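Local coordinates for protein D-alanyl-D-alanine carboxypeptidase (Enterococcus faecalis V583, PDB 5ZHF) that cleaves the C-terminal D-alanine from peptidoglycan-derived pentapeptides as a zinc-dependent D,D-carboxypeptidase, an activity linked to vancomycin resistance, at residues Y56-E61 / R68-I73; E109-Y114 / A122-E127; W163-S168 / F173-P178. All coordinates share one frame; numbering follows the deposited sequence.

Interaction 1: Y56-E61 / R68-I73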
loop_
_atom_site.group_PDB
_atom_site.type_symbol
_atom_site.label_atom_id
_atom_site.label_comp_id
_atom_site.label_asym_id
_atom_site.label_seq_id
_atom_site.Cartn_x
_atom_site.Cartn_y
_atom_site.Cartn_z
ATOM N N TYR A 56 18.348 4.952 1.261
ATOM C CA TYR A 56 17.641 4.041 0.351
ATOM C C TYR A 56 17.416 4.800 -0.950
ATOM O O TYR A 56 16.756 5.835 -0.945
ATOM C CB TYR A 56 16.299 3.606 0.935
ATOM C CG TYR A 56 15.551 2.622 0.068
ATOM C CD1 TYR A 56 15.853 1.273 0.104
ATOM C CD2 TYR A 56 14.527 3.040 -0.776
ATOM C CE1 TYR A 56 15.175 0.344 -0.688
ATOM C CE2 TYR A 56 13.853 2.122 -1.589
ATOM C CZ TYR A 56 14.171 0.777 -1.529
ATOM O OH TYR A 56 13.508 -0.152 -2.315
ATOM N N ASP A 57 17.969 4.292 -2.044
ATOM C CA ASP A 57 17.858 4.957 -3.347
ATOM C C ASP A 57 16.629 4.430 -4.064
ATOM O O ASP A 57 16.415 3.206 -4.131
ATOM C CB ASP A 57 19.091 4.679 -4.211
ATOM C CG ASP A 57 19.024 5.361 -5.580
ATOM O OD1 ASP A 57 19.013 6.613 -5.637
ATOM O OD2 ASP A 57 18.993 4.642 -6.606
ATOM N N VAL A 58 15.833 5.344 -4.609
ATOM C CA VAL A 58 14.745 4.954 -5.512
ATOM C C VAL A 58 14.765 5.865 -6.724
ATOM O O VAL A 58 14.942 7.080 -6.581
ATOM C CB VAL A 58 13.358 4.974 -4.826
ATOM C CG1 VAL A 58 12.995 6.359 -4.299
ATOM C CG2 VAL A 58 12.281 4.443 -5.778
ATOM N N GLU A 59 14.652 5.264 -7.909
ATOM C CA GLU A 59 14.458 6.011 -9.141
ATOM C C GLU A 59 12.968 6.051 -9.433
ATOM O O GLU A 59 12.348 5.005 -9.563
ATOM C CB GLU A 59 15.193 5.351 -10.313
ATOM C CG GLU A 59 16.704 5.349 -10.180
ATOM C CD GLU A 59 17.318 6.736 -10.090
ATOM O OE1 GLU A 59 16.789 7.681 -10.715
ATOM O OE2 GLU A 59 18.342 6.890 -9.382
ATOM N N LEU A 60 12.415 7.252 -9.543
ATOM C CA LEU A 60 10.983 7.420 -9.665
ATOM C C LEU A 60 10.556 7.803 -11.054
ATOM O O LEU A 60 11.276 8.508 -11.762
ATOM C CB LEU A 60 10.497 8.474 -8.691
ATOM C CG LEU A 60 10.756 8.110 -7.229
ATOM C CD1 LEU A 60 10.579 9.312 -6.312
ATOM C CD2 LEU A 60 9.851 6.949 -6.831
ATOM N N GLU A 61 9.385 7.309 -11.437
ATOM C CA GLU A 61 8.719 7.702 -12.650
ATOM C C GLU A 61 7.437 8.411 -12.249
ATOM O O GLU A 61 6.779 8.027 -11.268
ATOM C CB GLU A 61 8.352 6.475 -13.472
ATOM C CG GLU A 61 7.784 6.831 -14.836
ATOM C CD GLU A 61 7.445 5.615 -15.664
ATOM O OE1 GLU A 61 6.725 4.740 -15.142
ATOM O OE2 GLU A 61 7.871 5.556 -16.841
ATOM N N ARG A 68 4.120 9.487 -8.227
ATOM C CA ARG A 68 5.370 8.829 -8.605
ATOM C C ARG A 68 5.443 7.426 -8.041
ATOM O O ARG A 68 4.890 7.150 -6.977
ATOM C CB ARG A 68 6.558 9.653 -8.115
ATOM C CG ARG A 68 6.783 10.919 -8.935
ATOM C CD ARG A 68 7.913 11.787 -8.364
ATOM N NE ARG A 68 7.575 12.273 -7.027
ATOM C CZ ARG A 68 8.409 12.847 -6.161
ATOM N NH1 ARG A 68 9.685 13.023 -6.451
ATOM N NH2 ARG A 68 7.941 13.259 -4.979
ATOM N N ILE A 69 6.153 6.564 -8.769
ATOM C CA ILE A 69 6.363 5.166 -8.389
ATOM C C ILE A 69 7.806 4.770 -8.710
ATOM O O ILE A 69 8.431 5.357 -9.588
ATOM C CB ILE A 69 5.397 4.218 -9.127
ATOM C CG1 ILE A 69 5.508 4.413 -10.645
ATOM C CG2 ILE A 69 3.979 4.414 -8.611
ATOM C CD1 ILE A 69 4.973 3.263 -11.445
ATOM N N ASP A 70 8.307 3.762 -8.006
ATOM C CA ASP A 70 9.577 3.113 -8.376
ATOM C C ASP A 70 9.481 2.681 -9.842
ATOM O O ASP A 70 8.573 1.962 -10.233
ATOM C CB ASP A 70 9.829 1.944 -7.414
ATOM C CG ASP A 70 11.188 1.286 -7.602
ATOM O OD1 ASP A 70 11.696 1.240 -8.743
ATOM O OD2 ASP A 70 11.732 0.841 -6.581
ATOM N N ILE A 71 10.404 3.162 -10.672
ATOM C CA ILE A 71 10.399 2.817 -12.098
ATOM C C ILE A 71 10.315 1.283 -12.324
ATOM O O ILE A 71 9.731 0.833 -13.295
ATOM C CB ILE A 71 11.617 3.416 -12.844
ATOM C CG1 ILE A 71 11.509 3.265 -14.374
ATOM C CG2 ILE A 71 12.905 2.739 -12.373
ATOM C CD1 ILE A 71 10.360 3.964 -15.068
ATOM N N ARG A 72 10.846 0.489 -11.384
ATOM C CA ARG A 72 10.857 -0.952 -11.546
ATOM C C ARG A 72 9.475 -1.597 -11.561
ATOM O O ARG A 72 9.326 -2.695 -12.098
ATOM C CB ARG A 72 11.740 -1.599 -10.471
ATOM C CG ARG A 72 13.210 -1.264 -10.650
ATOM C CD ARG A 72 14.034 -1.773 -9.488
ATOM N NE ARG A 72 13.838 -0.961 -8.296
ATOM C CZ ARG A 72 14.555 -1.041 -7.174
ATOM N NH1 ARG A 72 15.564 -1.905 -7.057
ATOM N NH2 ARG A 72 14.278 -0.242 -6.160
ATOM N N ILE A 73 8.472 -0.932 -10.955
ATOM C CA ILE A 73 7.110 -1.491 -10.897
ATOM C C ILE A 73 6.223 -0.936 -12.008
ATOM O O ILE A 73 5.126 -1.432 -12.205
ATOM C CB ILE A 73 6.405 -1.312 -9.510
ATOM C CG1 ILE A 73 5.791 0.091 -9.340
ATOM C CG2 ILE A 73 7.355 -1.638 -8.372
ATOM C CD1 ILE A 73 5.100 0.282 -7.999
HETATM O O HOH W 1 11.763 0.839 -3.973
#
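E61 and I69 face each other as an antiparallel hydrogen-bonded pair of a small β-hairpin, E61 N giving to I69 O at 2.9 Å and I69 N returning to E61 O. L60 and D70 form the neighbouring non-hydrogen-bonded pair. Beyond these pairs I71 N still donates to E59 O, almost straight (175°), where 68-73 turns into a 3-10 segment. The backbones then part, yet the side chains of Y56 and V58 reach D70. With CG anti to the backbone N (chi1 -174°), the D70 carboxylate is carried to where R72 and a water lie. R72 meets it side-on, R72 NH2 to D70 OD2 at 2.8 Å and NE to OD1. OD1 also accepts from R72 N, an Asx turn. The water joins D70 OD2 to Y56 OH, 2.6 Å from each, while V58 CG2 rests 3.7 Å from D70 OD2. Around the strand ends, long aliphatic parts suit a half-exposed surface: L60 CD1 lies over one face of the R68 guanidinium, and the extended E61 chain passes I71 CD1 (3.4 Å from E61 CD) before E61 OE1 bonds S74 OG of helix 74-86. The buried D70 carboxylate is thus matched by arginine, amide and water, which would favour its ionised form.

Interaction 2: E109-Y114 / A122-E127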
loop_
_atom_site.group_PDB
_atom_site.type_symbol
_atom_site.label_atom_id
_atom_site.label_comp_id
_atom_site.label_asym_id
_atom_site.label_seq_id
_atom_site.Cartn_x
_atom_site.Cartn_y
_atom_site.Cartn_z
ATOM N N GLU A 109 -2.708 14.779 9.914
ATOM C CA GLU A 109 -4.116 14.972 9.545
ATOM C C GLU A 109 -4.995 13.862 10.128
ATOM O O GLU A 109 -6.104 14.139 10.583
ATOM C CB GLU A 109 -4.292 15.124 8.022
ATOM C CG GLU A 109 -3.833 16.508 7.561
ATOM C CD GLU A 109 -3.879 16.760 6.055
ATOM O OE1 GLU A 109 -4.376 17.859 5.645
ATOM O OE2 GLU A 109 -3.400 15.887 5.280
ATOM N N LYS A 110 -4.493 12.628 10.152
ATOM C CA LYS A 110 -5.222 11.511 10.782
ATOM C C LYS A 110 -5.307 11.690 12.296
ATOM O O LYS A 110 -6.370 11.417 12.876
ATOM C CB LYS A 110 -4.596 10.150 10.437
ATOM C CG LYS A 110 -5.386 8.908 10.868
ATOM C CD LYS A 110 -6.797 8.810 10.302
ATOM C CE LYS A 110 -6.853 8.681 8.787
ATOM N NZ LYS A 110 -8.210 9.016 8.250
ATOM N N VAL A 111 -4.216 12.133 12.921
ATOM C CA VAL A 111 -4.209 12.437 14.371
ATOM C C VAL A 111 -5.283 13.508 14.679
ATOM O O VAL A 111 -6.095 13.357 15.598
ATOM C CB VAL A 111 -2.810 12.876 14.860
ATOM C CG1 VAL A 111 -2.853 13.429 16.298
ATOM C CG2 VAL A 111 -1.808 11.715 14.787
ATOM N N ALA A 112 -5.339 14.547 13.852
ATOM C CA ALA A 112 -6.332 15.612 14.034
ATOM C C ALA A 112 -7.771 15.099 13.916
ATOM O O ALA A 112 -8.651 15.551 14.656
ATOM C CB ALA A 112 -6.094 16.742 13.041
ATOM N N GLU A 113 -8.024 14.197 12.970
ATOM C CA GLU A 113 -9.353 13.586 12.833
ATOM C C GLU A 113 -9.770 12.841 14.097
ATOM O O GLU A 113 -10.931 12.919 14.502
ATOM C CB GLU A 113 -9.421 12.635 11.644
ATOM C CG GLU A 113 -9.460 13.333 10.303
ATOM C CD GLU A 113 -9.211 12.378 9.139
ATOM O OE1 GLU A 113 -9.264 11.141 9.335
ATOM O OE2 GLU A 113 -8.962 12.879 8.013
ATOM N N TYR A 114 -8.841 12.102 14.697
ATOM C CA TYR A 114 -9.128 11.446 15.986
ATOM C C TYR A 114 -9.342 12.441 17.110
ATOM O O TYR A 114 -10.299 12.286 17.881
ATOM C CB TYR A 114 -8.056 10.419 16.362
ATOM C CG TYR A 114 -8.306 9.096 15.681
ATOM C CD1 TYR A 114 -9.371 8.278 16.085
ATOM C CD2 TYR A 114 -7.514 8.668 14.608
ATOM C CE1 TYR A 114 -9.634 7.069 15.459
ATOM C CE2 TYR A 114 -7.759 7.458 13.978
ATOM C CZ TYR A 114 -8.823 6.660 14.398
ATOM O OH TYR A 114 -9.075 5.445 13.790
ATOM N N ALA A 122 -2.318 12.130 22.707
ATOM C CA ALA A 122 -1.581 10.855 22.855
ATOM C C ALA A 122 -2.392 9.641 22.396
ATOM O O ALA A 122 -1.879 8.775 21.689
ATOM C CB ALA A 122 -1.123 10.673 24.290
ATOM N N GLN A 123 -3.657 9.579 22.789
ATOM C CA GLN A 123 -4.560 8.543 22.288
ATOM C C GLN A 123 -4.701 8.589 20.763
ATOM O O GLN A 123 -4.743 7.560 20.112
ATOM C CB GLN A 123 -5.963 8.716 22.869
ATOM C CG GLN A 123 -6.125 8.515 24.358
ATOM C CD GLN A 123 -7.575 8.734 24.773
ATOM O OE1 GLN A 123 -8.118 9.833 24.610
ATOM N NE2 GLN A 123 -8.235 7.667 25.254
ATOM N N ALA A 124 -4.857 9.800 20.227
ATOM C CA ALA A 124 -5.047 10.011 18.782
ATOM C C ALA A 124 -3.846 9.530 17.963
ATOM O O ALA A 124 -4.030 8.903 16.914
ATOM C CB ALA A 124 -5.334 11.475 18.489
ATOM N N LYS A 125 -2.643 9.827 18.446
ATOM C CA LYS A 125 -1.406 9.361 17.784
ATOM C C LYS A 125 -1.369 7.834 17.707
ATOM O O LYS A 125 -1.156 7.252 16.625
ATOM C CB LYS A 125 -0.167 9.894 18.509
ATOM C CG LYS A 125 0.047 11.394 18.349
ATOM C CD LYS A 125 0.847 11.994 19.507
ATOM C CE LYS A 125 0.843 13.521 19.510
ATOM N NZ LYS A 125 1.987 14.116 18.764
ATOM N N ALA A 126 -1.620 7.185 18.840
ATOM C CA ALA A 126 -1.642 5.719 18.883
ATOM C C ALA A 126 -2.730 5.113 17.992
ATOM O O ALA A 126 -2.510 4.098 17.329
ATOM C CB ALA A 126 -1.807 5.236 20.318
ATOM N N GLU A 127 -3.897 5.745 17.953
ATOM C CA GLU A 127 -4.971 5.268 17.095
ATOM C C GLU A 127 -4.672 5.538 15.611
ATOM O O GLU A 127 -4.960 4.706 14.766
ATOM C CB GLU A 127 -6.303 5.901 17.516
ATOM C CG GLU A 127 -7.523 5.130 17.058
ATOM C CD GLU A 127 -7.629 3.763 17.692
ATOM O OE1 GLU A 127 -7.795 3.682 18.929
ATOM O OE2 GLU A 127 -7.544 2.774 16.942
#
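V111 and Y114, one helical turn apart, are the residues through which segment 109-114 of helix 100-116 meets segment 122-127 of helix 121-128; the axes of these segments approach to 8.2 Å with their directions 125° apart. K110 makes no contact with 122-127; it lies against A128 and V132, and its NZ makes a salt bridge with E113 OE1 at 2.6 Å. V111 splits its branches, CG1 touching A124 CB at 3.8 Å and CG2 lying over K125 CA and the aliphatic start of that lysine, which itself points away from the partner helix and is exposed. The small methyl of A124 suits the closest backbone approach, since A124 CB also comes within 3.5 Å of V111 O. Y114 points toward the second helix. Its CB packs on A124 CB, and one ring face receives E127 CG in a CH-pi contact, 3.6 Å from the Y114 centroid and offset toward the CE1-CZ rim. The glutamate reaches this place because CG is anti to its backbone N (chi1 -159°) and the chain bends at chi2. The phenol oxygen is hydrogen-bonded to NE1 of W131, a substrate-binding residue, and Y119 meets the ring edge-to-face. With no hydrogen bond between the two segments, alkyl and CH-pi contacts join the helices, while the tyrosine's polar end probably helps position W131 at the substrate pocket.

Interaction 3: W163-S168 / F173-P178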
loop_
_atom_site.group_PDB
_atom_site.type_symbol
_atom_site.label_atom_id
_atom_site.label_comp_id
_atom_site.label_asym_id
_atom_site.label_seq_id
_atom_site.Cartn_x
_atom_site.Cartn_y
_atom_site.Cartn_z
ATOM N N TRP A 163 -12.027 -6.200 -7.264
ATOM C CA TRP A 163 -11.254 -6.631 -8.402
ATOM C C TRP A 163 -9.784 -6.780 -8.008
ATOM O O TRP A 163 -9.125 -7.754 -8.396
ATOM C CB TRP A 163 -11.409 -5.672 -9.585
ATOM C CG TRP A 163 -10.742 -6.174 -10.832
ATOM C CD1 TRP A 163 -11.327 -6.887 -11.842
ATOM C CD2 TRP A 163 -9.354 -6.044 -11.182
ATOM N NE1 TRP A 163 -10.410 -7.183 -12.807
ATOM C CE2 TRP A 163 -9.182 -6.704 -12.419
ATOM C CE3 TRP A 163 -8.245 -5.419 -10.583
ATOM C CZ2 TRP A 163 -7.958 -6.759 -13.071
ATOM C CZ3 TRP A 163 -7.012 -5.500 -11.224
ATOM C CH2 TRP A 163 -6.884 -6.156 -12.455
ATOM N N LEU A 164 -9.272 -5.805 -7.256
ATOM C CA LEU A 164 -7.863 -5.862 -6.850
ATOM C C LEU A 164 -7.605 -7.105 -5.976
ATOM O O LEU A 164 -6.581 -7.820 -6.158
ATOM C CB LEU A 164 -7.488 -4.604 -6.089
ATOM C CG LEU A 164 -7.396 -3.361 -6.956
ATOM C CD1 LEU A 164 -7.375 -2.117 -6.096
ATOM C CD2 LEU A 164 -6.208 -3.397 -7.917
ATOM N N ASP A 165 -8.498 -7.340 -5.023
ATOM C CA ASP A 165 -8.359 -8.481 -4.105
ATOM C C ASP A 165 -8.201 -9.770 -4.887
ATOM O O ASP A 165 -7.355 -10.621 -4.554
ATOM C CB ASP A 165 -9.562 -8.570 -3.142
ATOM C CG ASP A 165 -9.486 -9.791 -2.214
ATOM O OD1 ASP A 165 -8.684 -9.765 -1.248
ATOM O OD2 ASP A 165 -10.210 -10.777 -2.474
ATOM N N GLU A 166 -9.015 -9.922 -5.923
ATOM C CA GLU A 166 -9.095 -11.162 -6.695
ATOM C C GLU A 166 -8.060 -11.275 -7.819
ATOM O O GLU A 166 -7.828 -12.375 -8.337
ATOM C CB GLU A 166 -10.532 -11.302 -7.242
ATOM C CG GLU A 166 -11.549 -11.435 -6.112
ATOM C CD GLU A 166 -13.010 -11.285 -6.541
ATOM O OE1 GLU A 166 -13.276 -11.141 -7.723
ATOM O OE2 GLU A 166 -13.890 -11.286 -5.652
ATOM N N ASN A 167 -7.434 -10.158 -8.213
ATOM C CA ASN A 167 -6.557 -10.128 -9.402
ATOM C C ASN A 167 -5.131 -9.580 -9.255
ATOM O O ASN A 167 -4.301 -9.801 -10.142
ATOM C CB ASN A 167 -7.226 -9.330 -10.517
ATOM C CG ASN A 167 -8.480 -9.990 -11.033
ATOM O OD1 ASN A 167 -8.404 -10.879 -11.884
ATOM N ND2 ASN A 167 -9.628 -9.572 -10.521
ATOM N N SER A 168 -4.860 -8.792 -8.218
ATOM C CA SER A 168 -3.641 -8.012 -8.179
ATOM C C SER A 168 -2.372 -8.864 -8.230
ATOM O O SER A 168 -1.344 -8.422 -8.761
ATOM C CB SER A 168 -3.572 -7.152 -6.934
ATOM O OG SER A 168 -3.469 -7.932 -5.749
ATOM N N PHE A 173 1.328 -7.590 -7.286
ATOM C CA PHE A 173 0.920 -6.758 -6.169
ATOM C C PHE A 173 0.068 -7.547 -5.171
ATOM O O PHE A 173 -0.754 -8.376 -5.563
ATOM C CB PHE A 173 0.085 -5.560 -6.664
ATOM C CG PHE A 173 0.850 -4.569 -7.467
ATOM C CD1 PHE A 173 1.057 -4.767 -8.820
ATOM C CD2 PHE A 173 1.348 -3.404 -6.881
ATOM C CE1 PHE A 173 1.751 -3.828 -9.564
ATOM C CE2 PHE A 173 2.052 -2.459 -7.618
ATOM C CZ PHE A 173 2.244 -2.680 -8.967
ATOM N N ILE A 174 0.249 -7.265 -3.891
ATOM C CA ILE A 174 -0.545 -7.870 -2.827
ATOM C C ILE A 174 -1.374 -6.841 -2.071
ATOM O O ILE A 174 -0.978 -5.658 -1.923
ATOM C CB ILE A 174 0.318 -8.684 -1.830
ATOM C CG1 ILE A 174 1.377 -7.796 -1.137
ATOM C CG2 ILE A 174 0.990 -9.822 -2.567
ATOM C CD1 ILE A 174 2.263 -8.529 -0.133
ATOM N N ARG A 175 -2.531 -7.318 -1.595
ATOM C CA ARG A 175 -3.361 -6.586 -0.658
ATOM C C ARG A 175 -2.612 -6.631 0.666
ATOM O O ARG A 175 -2.633 -7.640 1.385
ATOM C CB ARG A 175 -4.749 -7.228 -0.555
ATOM C CG ARG A 175 -5.713 -6.454 0.313
ATOM C CD ARG A 175 -7.012 -7.208 0.452
ATOM N NE ARG A 175 -7.969 -6.492 1.297
ATOM C CZ ARG A 175 -9.267 -6.796 1.380
ATOM N NH1 ARG A 175 -9.790 -7.775 0.649
ATOM N NH2 ARG A 175 -10.056 -6.090 2.173
ATOM N N ARG A 176 -1.888 -5.556 0.937
ATOM C CA ARG A 176 -0.840 -5.579 1.950
ATOM C C ARG A 176 -1.358 -5.743 3.372
ATOM O O ARG A 176 -0.666 -6.334 4.219
ATOM C CB ARG A 176 -0.057 -4.288 1.876
ATOM C CG ARG A 176 1.106 -4.172 2.834
ATOM C CD ARG A 176 2.128 -5.246 2.591
ATOM N NE ARG A 176 3.257 -5.118 3.497
ATOM C CZ ARG A 176 3.330 -5.633 4.727
ATOM N NH1 ARG A 176 2.287 -6.260 5.282
ATOM N NH2 ARG A 176 4.455 -5.485 5.421
ATOM N N TYR A 177 -2.522 -5.164 3.637
ATOM C CA TYR A 177 -3.078 -5.080 4.993
ATOM C C TYR A 177 -4.481 -5.691 5.028
ATOM O O TYR A 177 -5.470 -4.974 5.138
ATOM C CB TYR A 177 -3.092 -3.637 5.464
ATOM C CG TYR A 177 -1.746 -2.938 5.417
ATOM C CD1 TYR A 177 -0.632 -3.461 6.096
ATOM C CD2 TYR A 177 -1.566 -1.767 4.672
ATOM C CE1 TYR A 177 0.591 -2.814 6.068
ATOM C CE2 TYR A 177 -0.333 -1.115 4.639
ATOM C CZ TYR A 177 0.748 -1.650 5.319
ATOM O OH TYR A 177 1.974 -0.989 5.282
ATOM N N PRO A 178 -4.553 -7.017 4.916
ATOM C CA PRO A 178 -5.862 -7.656 4.854
ATOM C C PRO A 178 -6.572 -7.671 6.197
ATOM O O PRO A 178 -5.938 -7.554 7.246
ATOM C CB PRO A 178 -5.556 -9.073 4.360
ATOM C CG PRO A 178 -4.161 -9.325 4.677
ATOM C CD PRO A 178 -3.461 -8.001 4.798
#
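S168 and F173 join helix 157-167 to the start of strand 173-175 through two hydrogen bonds running in opposite directions. F173 N donates to S168 O at 3.2 Å, and S168 OG donates to F173 O at 2.8 Å. Both donors lie well above the carbonyl plane they address. Serine suits the place because its short hydroxyl, set between backbone N and carbonyl carbon (chi1 66°), can reach a strand carbonyl from within a buried turn. Nearby, L164 O accepts from both N167 N and S168 N, which come from the same face of its plane. N167 ND2 folds back onto W163 O at 2.8 Å, lying over one face of the indole, and its OD1 takes a bond from R170. D165 OD1 receives R175 NH1 at 3.0 Å in a salt bridge. The oxygen lies in the guanidinium plane, yet the nitrogen stands above the carboxylate, the two planes being nearly perpendicular (87°). R175 spans the distance with a chain extended from CG to NE, and its NH2 is bonded to N189 OD1. Its side chain lies about 7 Å from those of zinc ligand H193 and the probable proton donor/acceptor E190. The strand edges the four-stranded antiparallel sheet, where I174 pairs with R195 of strand 193-196, which begins with H193. I174 packs on helix 199-208, while F173 reaches L77 and L164 reaches L80 of helix 74-86.

Along the chain the three contacts follow one another in series: the hairpin of interaction 1, the helix pair of interaction 2, then the helix-strand junction of interaction 3. Interactions 1 and 3 have centres about 21 Å apart and touch where I73 CD1 packs on F173 CE2; both also reach helix 74-86. Interaction 2 stands apart, its centre about 30 Å from that of interaction 1 and 27 Å from that of interaction 3. Interaction 3 contains the edge strand of the four-stranded sheet whose strands 145-150 and 193-196 carry the zinc ligands D147 and H193. Interactions 2 and 3 thus approach the active site from different parts of the fold, beside substrate-binding W131 and near H193 respectively.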